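Local coordinates for protein cellobiose 2-epimerase (Caldibacillus thermoamylovorans, PDB 5ZHB) that catalyses the epimerisation of cellobiose at carbon 2 of its reducing-end sugar, at residues Phe59-Arg64 with Leu121-Arg126; Thr52-Trp57 with Pro374-Arg379; Lys243-Asp248 with Tyr293-Gly298. One frame throughout, in Å; residues are numbered along the deposited sequence.

Followed from the N terminus, the chain shows how a helical barrel is closed in stages. Helix 49-66 supplies both T52-W57, the opening side of interaction 2, and F59-R64, which meets helix 111-128 in interaction 1 after an excursion of 56 residues that includes helix 69-86. Farther on, interaction 3 pairs strand 242-244, which leads into helix 245-262, with strand 294-296. Interaction 2 closes last, when P374-R379 brings helix 375-387 back to helix 49-66; its span encloses the other two, which follow one another without crossing. Interactions 1 and 2 touch, E123 on W57 and Y124 on L56, whereas interactions 1 and 3 lie on opposite sides of the chain's centre, their own centres about 31 Å apart.

Interaction 1: residues Phe59-Arg64 with Leu121-Arg126; sequences FSAAYR and LTEYYR
R64 grips E123 side-on: NE and NH2 both donate to the single oxygen OE2, the closer bond running 2.8 Å from R64 NE to E123 OE2. R64 sets CG anti to the backbone N and bends at chi3, turning both nitrogens to the acceptor, which lies at the edge of the guanidinium, almost in its plane. OE2 is met on its syn side but from somewhat out of the carboxylate plane, and the two planes stand 85° apart. E123 arrives there by pointing CG anti to the backbone N (chi1 -167°) and then bending at chi2, which also brings OE2 to 3.4 Å from A61 CB.

The other oxygen is used from within its own helix, R126 NH1 donating to E123 OE1 at 3.0 Å, and N195 bonds to OE1 as well. One carboxylate therefore serves two arginines, and their guanidinium groups lie flat on each other, planes 8° apart and centres 3.7 Å apart, with R64 NE over the centre of R126. E386 binds R64 NH1, so two carboxylates are likely to offset the paired positive charge. The network links helices 49-66 and 111-128, which run in broadly the same direction, as neighbouring inner helices do in the (alpha/alpha)6 barrel of this family.

S60 and Y124 bring their CA atoms to 5.2 Å, the closest such pair between the segments. S60 OG stands at the edge of the Y124 ring, 3.5 Å from Y124 CD1, while its hydrogen bond goes back to L56 O. The far end of Y124 belongs to helix 69-86, where its OH bonds to N76 and its ring stacks on Y79.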
loop_
_atom_site.group_PDB
_atom_site.type_symbol
_atom_site.label_atom_id
_atom_site.label_comp_id
_atom_site.label_asym_id
_atom_site.label_seq_id
_atom_site.Cartn_x
_atom_site.Cartn_y
_atom_site.Cartn_z
ATOM N N PHE A 59 -9.004 6.408 -6.851
ATOM C CA PHE A 59 -9.958 6.952 -7.809
ATOM C C PHE A 59 -9.478 6.800 -9.251
ATOM O O PHE A 59 -10.313 6.549 -10.130
ATOM C CB PHE A 59 -10.258 8.410 -7.485
ATOM C CG PHE A 59 -11.221 8.541 -6.329
ATOM C CD1 PHE A 59 -12.464 7.933 -6.377
ATOM C CD2 PHE A 59 -10.847 9.197 -5.163
ATOM C CE1 PHE A 59 -13.338 8.039 -5.307
ATOM C CE2 PHE A 59 -11.731 9.298 -4.103
ATOM C CZ PHE A 59 -12.966 8.718 -4.179
ATOM N N SER A 60 -8.182 6.974 -9.507
ATOM C CA SER A 60 -7.645 6.827 -10.854
ATOM C C SER A 60 -7.816 5.397 -11.352
ATOM O O SER A 60 -8.310 5.184 -12.457
ATOM C CB SER A 60 -6.193 7.209 -10.938
ATOM O OG SER A 60 -5.979 8.572 -10.594
ATOM N N ALA A 61 -7.428 4.422 -10.508
ATOM C CA ALA A 61 -7.557 3.012 -10.847
ATOM C C ALA A 61 -9.028 2.632 -11.015
ATOM O O ALA A 61 -9.322 1.833 -11.893
ATOM C CB ALA A 61 -6.914 2.125 -9.797
ATOM N N ALA A 62 -9.917 3.113 -10.121
ATOM C CA ALA A 62 -11.337 2.834 -10.249
ATOM C C ALA A 62 -11.831 3.292 -11.619
ATOM O O ALA A 62 -12.603 2.578 -12.270
ATOM C CB ALA A 62 -12.156 3.471 -9.162
ATOM N N TYR A 63 -11.380 4.479 -12.040
ATOM C CA TYR A 63 -11.777 5.026 -13.331
ATOM C C TYR A 63 -11.226 4.164 -14.468
ATOM O O TYR A 63 -11.959 3.843 -15.398
ATOM C CB TYR A 63 -11.363 6.493 -13.474
ATOM C CG TYR A 63 -11.763 7.083 -14.820
ATOM C CD1 TYR A 63 -13.096 7.340 -15.113
ATOM C CD2 TYR A 63 -10.817 7.372 -15.797
ATOM C CE1 TYR A 63 -13.477 7.881 -16.332
ATOM C CE2 TYR A 63 -11.184 7.900 -17.026
ATOM C CZ TYR A 63 -12.518 8.166 -17.291
ATOM O OH TYR A 63 -12.887 8.698 -18.496
ATOM N N ARG A 64 -9.962 3.740 -14.369
ATOM C CA ARG A 64 -9.314 2.920 -15.391
ATOM C C ARG A 64 -10.103 1.643 -15.659
ATOM O O ARG A 64 -10.285 1.241 -16.806
ATOM C CB ARG A 64 -7.901 2.507 -14.961
ATOM C CG ARG A 64 -7.135 1.754 -16.041
ATOM C CD ARG A 64 -5.660 1.554 -15.787
ATOM N NE ARG A 64 -5.340 1.105 -14.433
ATOM C CZ ARG A 64 -5.543 -0.113 -13.941
ATOM N NH1 ARG A 64 -5.827 -1.118 -14.732
ATOM N NH2 ARG A 64 -5.423 -0.326 -12.647
ATOM N N LEU A 121 0.727 9.168 -9.067
ATOM C CA LEU A 121 0.871 10.067 -10.210
ATOM C C LEU A 121 0.923 9.266 -11.507
ATOM O O LEU A 121 0.331 9.678 -12.498
ATOM C CB LEU A 121 2.114 10.940 -10.033
ATOM C CG LEU A 121 2.007 12.069 -9.001
ATOM C CD1 LEU A 121 3.378 12.559 -8.646
ATOM C CD2 LEU A 121 1.158 13.207 -9.505
ATOM N N THR A 122 1.604 8.105 -11.491
ATOM C CA THR A 122 1.655 7.246 -12.663
ATOM C C THR A 122 0.273 6.673 -12.946
ATOM O O THR A 122 -0.140 6.663 -14.098
ATOM C CB THR A 122 2.758 6.192 -12.545
ATOM O OG1 THR A 122 2.596 5.369 -11.391
ATOM C CG2 THR A 122 4.126 6.843 -12.485
ATOM N N GLU A 123 -0.490 6.292 -11.909
ATOM C CA GLU A 123 -1.825 5.767 -12.130
ATOM C C GLU A 123 -2.732 6.844 -12.744
ATOM O O GLU A 123 -3.523 6.575 -13.655
ATOM C CB GLU A 123 -2.425 5.250 -10.829
ATOM C CG GLU A 123 -3.677 4.396 -11.009
ATOM C CD GLU A 123 -3.430 3.061 -11.712
ATOM O OE1 GLU A 123 -2.278 2.598 -11.871
ATOM O OE2 GLU A 123 -4.456 2.505 -12.132
ATOM N N TYR A 124 -2.614 8.081 -12.257
ATOM C CA TYR A 124 -3.408 9.171 -12.790
ATOM C C TYR A 124 -3.004 9.398 -14.245
ATOM O O TYR A 124 -3.853 9.636 -15.103
ATOM C CB TYR A 124 -3.196 10.397 -11.900
ATOM C CG TYR A 124 -4.020 11.607 -12.315
ATOM C CD1 TYR A 124 -5.383 11.630 -12.120
ATOM C CD2 TYR A 124 -3.405 12.757 -12.805
ATOM C CE1 TYR A 124 -6.130 12.749 -12.445
ATOM C CE2 TYR A 124 -4.142 13.872 -13.150
ATOM C CZ TYR A 124 -5.508 13.865 -12.976
ATOM O OH TYR A 124 -6.279 14.964 -13.286
ATOM N N TYR A 125 -1.705 9.265 -14.526
ATOM C CA TYR A 125 -1.237 9.440 -15.889
ATOM C C TYR A 125 -1.863 8.369 -16.786
ATOM O O TYR A 125 -2.261 8.651 -17.908
ATOM C CB TYR A 125 0.286 9.430 -15.918
ATOM C CG TYR A 125 0.834 9.630 -17.323
ATOM C CD1 TYR A 125 0.914 10.900 -17.889
ATOM C CD2 TYR A 125 1.211 8.540 -18.094
ATOM C CE1 TYR A 125 1.417 11.079 -19.174
ATOM C CE2 TYR A 125 1.689 8.704 -19.382
ATOM C CZ TYR A 125 1.810 9.975 -19.914
ATOM O OH TYR A 125 2.320 10.090 -21.172
ATOM N N ARG A 126 -2.007 7.140 -16.279
ATOM C CA ARG A 126 -2.580 6.071 -17.085
ATOM C C ARG A 126 -3.947 6.483 -17.631
ATOM O O ARG A 126 -4.289 6.107 -18.746
ATOM C CB ARG A 126 -2.680 4.733 -16.337
ATOM C CG ARG A 126 -1.298 4.200 -15.992
ATOM C CD ARG A 126 -1.299 2.966 -15.124
ATOM N NE ARG A 126 -1.815 1.806 -15.853
ATOM C CZ ARG A 126 -2.144 0.652 -15.307
ATOM N NH1 ARG A 126 -2.080 0.475 -13.998
ATOM N NH2 ARG A 126 -2.588 -0.324 -16.076
#

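Interaction 2: residues Thr52-Trp57 with Pro374-Arg379; sequences TCRQLW and PYHNAR
R54 is laid along Y375, its aliphatic part starting against the tyrosine's CB, with R54 CB 3.6 Å from Y375 CB. From there the chain runs fully extended (chi3 174°), which carries the guanidinium out alongside the ring. Y375 CD2 lies over one face of that guanidinium, toward its rim, and R54 NE comes within 3.5 Å of it; the two planes are 23° apart. F116 adds a cation-pi contact to the same arginine.

Q55 takes a smaller share, its CG lying 4.1 Å from P374 CD. W57 does more. The edge of the Y375 ring is turned to the face of the indole, toward its rim, with W57 CE3 and Y375 CD1 4.2 Å apart, and the far rim of the indole presses on the aliphatic part of R379, with W57 CH2 3.4 Å from R379 CB. The indole stands steeply to the guanidinium, at 77°. That charged end is turned back over Y375, whose CE1 lies over the centre of one of its faces, and is held by E191 and E311.

No hydrogen bond joins the two segments; the contact is packing over the R54 and W57 side chains. Helices 49-66 and 375-387 run nearly parallel here, bringing early and late parts of the chain side by side as in a closed (alpha/alpha)6 barrel. Helix 111-128 supplies Y119, stacked on W57, while helix 245-262 packs W253 and L254 against R379.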
loop_
_atom_site.group_PDB
_atom_site.type_symbol
_atom_site.label_atom_id
_atom_site.label_comp_id
_atom_site.label_asym_id
_atom_site.label_seq_id
_atom_site.Cartn_x
_atom_site.Cartn_y
_atom_site.Cartn_z
ATOM N N THR A 52 -3.239 11.249 0.687
ATOM C CA THR A 52 -3.672 11.965 -0.512
ATOM C C THR A 52 -3.249 11.201 -1.771
ATOM O O THR A 52 -4.020 11.105 -2.732
ATOM C CB THR A 52 -3.133 13.409 -0.514
ATOM O OG1 THR A 52 -3.594 14.154 0.609
ATOM C CG2 THR A 52 -3.571 14.167 -1.746
ATOM N N CYS A 53 -2.001 10.714 -1.799
ATOM C CA CYS A 53 -1.567 9.821 -2.854
ATOM C C CYS A 53 -2.515 8.631 -2.990
ATOM O O CYS A 53 -2.869 8.251 -4.100
ATOM C CB CYS A 53 -0.173 9.261 -2.612
ATOM S SG CYS A 53 1.118 10.523 -2.551
ATOM N N ARG A 54 -2.886 8.015 -1.863
ATOM C CA ARG A 54 -3.661 6.791 -1.942
ATOM C C ARG A 54 -5.055 7.082 -2.494
ATOM O O ARG A 54 -5.587 6.289 -3.272
ATOM C CB ARG A 54 -3.693 6.105 -0.573
ATOM C CG ARG A 54 -2.350 5.436 -0.285
ATOM C CD ARG A 54 -2.375 4.952 1.153
ATOM N NE ARG A 54 -1.143 4.189 1.382
ATOM C CZ ARG A 54 -0.927 3.573 2.529
ATOM N NH1 ARG A 54 -1.788 3.702 3.535
ATOM N NH2 ARG A 54 0.135 2.807 2.652
ATOM N N GLN A 55 -5.644 8.195 -2.061
ATOM C CA GLN A 55 -6.921 8.657 -2.596
ATOM C C GLN A 55 -6.824 8.855 -4.115
ATOM O O GLN A 55 -7.692 8.380 -4.848
ATOM C CB GLN A 55 -7.369 9.925 -1.879
ATOM C CG GLN A 55 -7.715 9.721 -0.423
ATOM C CD GLN A 55 -7.524 10.996 0.368
ATOM O OE1 GLN A 55 -7.103 12.019 -0.188
ATOM N NE2 GLN A 55 -7.793 10.933 1.667
ATOM N N LEU A 56 -5.730 9.460 -4.590
ATOM C CA LEU A 56 -5.550 9.686 -6.011
ATOM C C LEU A 56 -5.420 8.356 -6.746
ATOM O O LEU A 56 -5.995 8.152 -7.825
ATOM C CB LEU A 56 -4.338 10.577 -6.235
ATOM C CG LEU A 56 -3.846 10.696 -7.683
ATOM C CD1 LEU A 56 -4.933 11.175 -8.641
ATOM C CD2 LEU A 56 -2.676 11.639 -7.700
ATOM N N TRP A 57 -4.635 7.442 -6.163
ATOM C CA TRP A 57 -4.431 6.142 -6.796
ATOM C C TRP A 57 -5.764 5.401 -6.937
ATOM O O TRP A 57 -6.074 4.889 -8.022
ATOM C CB TRP A 57 -3.358 5.315 -6.052
ATOM C CG TRP A 57 -3.155 4.000 -6.745
ATOM C CD1 TRP A 57 -2.230 3.714 -7.707
ATOM C CD2 TRP A 57 -4.039 2.860 -6.673
ATOM N NE1 TRP A 57 -2.442 2.453 -8.191
ATOM C CE2 TRP A 57 -3.544 1.908 -7.587
ATOM C CE3 TRP A 57 -5.161 2.553 -5.916
ATOM C CZ2 TRP A 57 -4.164 0.676 -7.775
ATOM C CZ3 TRP A 57 -5.759 1.320 -6.076
ATOM C CH2 TRP A 57 -5.275 0.408 -7.014
ATOM N N PRO A 374 -8.676 4.453 1.053
ATOM C CA PRO A 374 -9.316 3.449 0.202
ATOM C C PRO A 374 -8.406 2.614 -0.688
ATOM O O PRO A 374 -8.908 1.868 -1.511
ATOM C CB PRO A 374 -10.201 4.370 -0.660
ATOM C CG PRO A 374 -9.340 5.577 -0.906
ATOM C CD PRO A 374 -8.621 5.774 0.416
ATOM N N TYR A 375 -7.080 2.762 -0.564
ATOM C CA TYR A 375 -6.163 2.113 -1.494
ATOM C C TYR A 375 -6.215 0.590 -1.360
ATOM O O TYR A 375 -6.430 -0.091 -2.371
ATOM C CB TYR A 375 -4.771 2.740 -1.350
ATOM C CG TYR A 375 -3.540 1.845 -1.338
ATOM C CD1 TYR A 375 -2.950 1.396 -2.511
ATOM C CD2 TYR A 375 -2.902 1.527 -0.138
ATOM C CE1 TYR A 375 -1.777 0.644 -2.509
ATOM C CE2 TYR A 375 -1.726 0.783 -0.118
ATOM C CZ TYR A 375 -1.174 0.314 -1.305
ATOM O OH TYR A 375 0.009 -0.400 -1.303
ATOM N N HIS A 376 -6.027 0.057 -0.146
ATOM C CA HIS A 376 -5.914 -1.397 0.003
ATOM C C HIS A 376 -7.207 -2.106 -0.428
ATOM O O HIS A 376 -7.177 -3.072 -1.208
ATOM C CB HIS A 376 -5.533 -1.772 1.425
ATOM C CG HIS A 376 -4.092 -1.628 1.827
ATOM N ND1 HIS A 376 -3.078 -2.401 1.286
ATOM C CD2 HIS A 376 -3.503 -0.768 2.683
ATOM C CE1 HIS A 376 -1.910 -2.011 1.813
ATOM N NE2 HIS A 376 -2.146 -1.045 2.694
ATOM N N ASN A 377 -8.330 -1.667 0.129
ATOM C CA ASN A 377 -9.599 -2.341 -0.113
ATOM C C ASN A 377 -10.130 -2.086 -1.534
ATOM O O ASN A 377 -10.662 -3.025 -2.154
ATOM C CB ASN A 377 -10.587 -2.123 1.031
ATOM C CG ASN A 377 -10.986 -0.685 1.277
ATOM O OD1 ASN A 377 -10.323 0.234 0.793
ATOM N ND2 ASN A 377 -12.031 -0.494 2.080
ATOM N N ALA A 378 -9.989 -0.866 -2.073
ATOM C CA ALA A 378 -10.347 -0.625 -3.459
ATOM C C ALA A 378 -9.501 -1.459 -4.410
ATOM O O ALA A 378 -10.034 -2.068 -5.339
ATOM C CB ALA A 378 -10.229 0.824 -3.837
ATOM N N ARG A 379 -8.177 -1.422 -4.207
ATOM C CA ARG A 379 -7.259 -2.170 -5.033
ATOM C C ARG A 379 -7.639 -3.658 -5.041
ATOM O O ARG A 379 -7.620 -4.285 -6.098
ATOM C CB ARG A 379 -5.817 -1.931 -4.569
ATOM C CG ARG A 379 -4.850 -2.645 -5.501
ATOM C CD ARG A 379 -3.384 -2.372 -5.292
ATOM N NE ARG A 379 -2.927 -2.855 -3.991
ATOM C CZ ARG A 379 -1.686 -2.695 -3.527
ATOM N NH1 ARG A 379 -0.772 -2.116 -4.275
ATOM N NH2 ARG A 379 -1.369 -3.149 -2.322
#

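Interaction 3: residues Lys243-Asp248 with Tyr293-Gly298; sequences KSYGHD and YENENG
The phenol ring of Y245 slants across the backbone of Y293-N295, with Y293 O near its CD2 and the carbonyl carbon of E294 near its CE2. Its hydroxyl reaches N295 CB, 3.3 Å from Y245 OH. The Y293 ring carries E294 CG over one face, and the imidazole of H247 meets S244 OG at its edge, in plane, with a hydrogen bond of 2.7 Å between H247 ND1 and S244 OG. W307 packs edge-to-face with that imidazole.

Y245 has CG anti to its own carbonyl carbon (chi1 -61°), which sends the ring back toward the strand although the residue already opens helix 245-262. With I300 and I280 also against this side chain, an alanine here would probably open a gap against the strand backbone and leave N295 CB without the hydroxyl that now touches it.

Next to this ring contact the main chains pair. K243 and N295 form an antiparallel hydrogen-bonded pair, with 2.9 Å from K243 N to N295 O and 2.9 Å from N295 N to K243 O. S244 and E294 follow as a non-hydrogen-bonded pair, their side chains on the sheet face opposite to those of K243 and N295.

Where the strand turns into helix, the direct bond from Y245 N to Y293 O is weak, and a water supplements it: it donates to Y293 O, accepts from G246 N, and also bonds S244 OG. The short antiparallel sheet, with edge strand 242-244 leading straight into helix 245-262, belongs to the connections between helices of what is, by family, probably an (alpha/alpha)6 barrel.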
loop_
_atom_site.group_PDB
_atom_site.type_symbol
_atom_site.label_atom_id
_atom_site.label_comp_id
_atom_site.label_asym_id
_atom_site.label_seq_id
_atom_site.Cartn_x
_atom_site.Cartn_y
_atom_site.Cartn_z
ATOM N N LYS A 243 7.463 -11.144 12.246
ATOM C CA LYS A 243 6.846 -11.568 11.006
ATOM C C LYS A 243 5.530 -10.819 10.860
ATOM O O LYS A 243 4.759 -10.804 11.805
ATOM C CB LYS A 243 6.483 -13.053 11.041
ATOM C CG LYS A 243 7.641 -13.994 10.831
ATOM C CD LYS A 243 8.324 -14.480 12.082
ATOM C CE LYS A 243 9.266 -15.594 11.689
ATOM N NZ LYS A 243 10.053 -15.998 12.849
ATOM N N SER A 244 5.314 -10.242 9.675
ATOM C CA SER A 244 4.136 -9.453 9.371
ATOM C C SER A 244 3.437 -10.115 8.194
ATOM O O SER A 244 3.928 -10.053 7.061
ATOM C CB SER A 244 4.519 -8.012 9.082
ATOM O OG SER A 244 3.363 -7.245 8.785
ATOM N N TYR A 245 2.360 -10.850 8.505
ATOM C CA TYR A 245 1.773 -11.805 7.584
ATOM C C TYR A 245 1.226 -11.051 6.390
ATOM O O TYR A 245 1.280 -11.504 5.241
ATOM C CB TYR A 245 0.657 -12.608 8.269
ATOM C CG TYR A 245 1.101 -13.439 9.471
ATOM C CD1 TYR A 245 1.875 -14.595 9.318
ATOM C CD2 TYR A 245 0.708 -13.099 10.760
ATOM C CE1 TYR A 245 2.246 -15.369 10.414
ATOM C CE2 TYR A 245 1.098 -13.842 11.865
ATOM C CZ TYR A 245 1.862 -14.993 11.692
ATOM O OH TYR A 245 2.220 -15.696 12.808
ATOM N N GLY A 246 0.696 -9.863 6.685
ATOM C CA GLY A 246 0.093 -9.058 5.638
ATOM C C GLY A 246 1.109 -8.534 4.643
ATOM O O GLY A 246 0.838 -8.532 3.441
ATOM N N HIS A 247 2.277 -8.068 5.129
ATOM C CA HIS A 247 3.323 -7.634 4.226
ATOM C C HIS A 247 3.776 -8.774 3.311
ATOM O O HIS A 247 3.999 -8.583 2.122
ATOM C CB HIS A 247 4.552 -7.073 4.945
ATOM C CG HIS A 247 4.382 -5.694 5.469
ATOM N ND1 HIS A 247 3.989 -5.472 6.779
ATOM C CD2 HIS A 247 4.620 -4.497 4.917
ATOM C CE1 HIS A 247 3.925 -4.153 6.978
ATOM N NE2 HIS A 247 4.311 -3.550 5.868
ATOM N N ASP A 248 3.941 -9.966 3.866
ATOM C CA ASP A 248 4.430 -11.079 3.052
ATOM C C ASP A 248 3.517 -11.371 1.870
ATOM O O ASP A 248 3.969 -11.510 0.749
ATOM C CB ASP A 248 4.641 -12.292 3.940
ATOM C CG ASP A 248 5.858 -12.200 4.845
ATOM O OD1 ASP A 248 6.190 -11.069 5.267
ATOM O OD2 ASP A 248 6.472 -13.250 5.111
ATOM N N TYR A 293 -2.187 -10.788 12.520
ATOM C CA TYR A 293 -1.470 -9.577 12.143
ATOM C C TYR A 293 0.042 -9.782 12.144
ATOM O O TYR A 293 0.713 -9.524 11.145
ATOM C CB TYR A 293 -1.908 -8.458 13.095
ATOM C CG TYR A 293 -1.290 -7.107 12.799
ATOM C CD1 TYR A 293 -1.234 -6.593 11.503
ATOM C CD2 TYR A 293 -0.731 -6.360 13.822
ATOM C CE1 TYR A 293 -0.674 -5.349 11.248
ATOM C CE2 TYR A 293 -0.150 -5.133 13.574
ATOM C CZ TYR A 293 -0.116 -4.634 12.287
ATOM O OH TYR A 293 0.475 -3.423 12.097
ATOM N N GLU A 294 0.602 -10.130 13.303
ATOM C CA GLU A 294 2.048 -10.143 13.459
ATOM C C GLU A 294 2.425 -11.254 14.427
ATOM O O GLU A 294 1.607 -11.657 15.264
ATOM C CB GLU A 294 2.600 -8.879 14.123
ATOM C CG GLU A 294 2.709 -7.674 13.198
ATOM C CD GLU A 294 3.103 -6.428 13.985
ATOM O OE1 GLU A 294 3.010 -6.413 15.227
ATOM O OE2 GLU A 294 3.502 -5.465 13.323
ATOM N N ASN A 295 3.678 -11.697 14.305
ATOM C CA ASN A 295 4.282 -12.606 15.273
ATOM C C ASN A 295 5.625 -12.016 15.704
ATOM O O ASN A 295 6.565 -11.942 14.931
ATOM C CB ASN A 295 4.329 -14.025 14.724
ATOM C CG ASN A 295 4.946 -15.004 15.701
ATOM O OD1 ASN A 295 5.514 -14.619 16.728
ATOM N ND2 ASN A 295 4.791 -16.279 15.410
ATOM N N GLU A 296 5.641 -11.480 16.921
ATOM C CA GLU A 296 6.783 -10.761 17.445
ATOM C C GLU A 296 7.379 -11.608 18.562
ATOM O O GLU A 296 6.698 -11.884 19.550
ATOM C CB GLU A 296 6.422 -9.392 18.018
ATOM C CG GLU A 296 7.670 -8.552 18.287
ATOM C CD GLU A 296 7.328 -7.082 18.514
ATOM O OE1 GLU A 296 6.156 -6.757 18.769
ATOM O OE2 GLU A 296 8.223 -6.248 18.377
ATOM N N ASN A 297 8.642 -11.998 18.387
ATOM C CA ASN A 297 9.262 -12.944 19.299
ATOM C C ASN A 297 8.427 -14.216 19.154
ATOM O O ASN A 297 8.144 -14.642 18.032
ATOM C CB ASN A 297 9.441 -12.273 20.658
ATOM C CG ASN A 297 10.190 -10.958 20.530
ATOM O OD1 ASN A 297 9.727 -9.913 21.010
ATOM N ND2 ASN A 297 11.333 -10.980 19.860
ATOM N N GLY A 298 7.919 -14.762 20.253
ATOM C CA GLY A 298 7.027 -15.906 20.113
ATOM C C GLY A 298 5.557 -15.518 19.930
ATOM O O GLY A 298 4.726 -16.380 19.651
HETATM O O HOH W 1 8.261 -16.560 15.751
HETATM O O HOH W 2 0.708 -8.031 8.817
#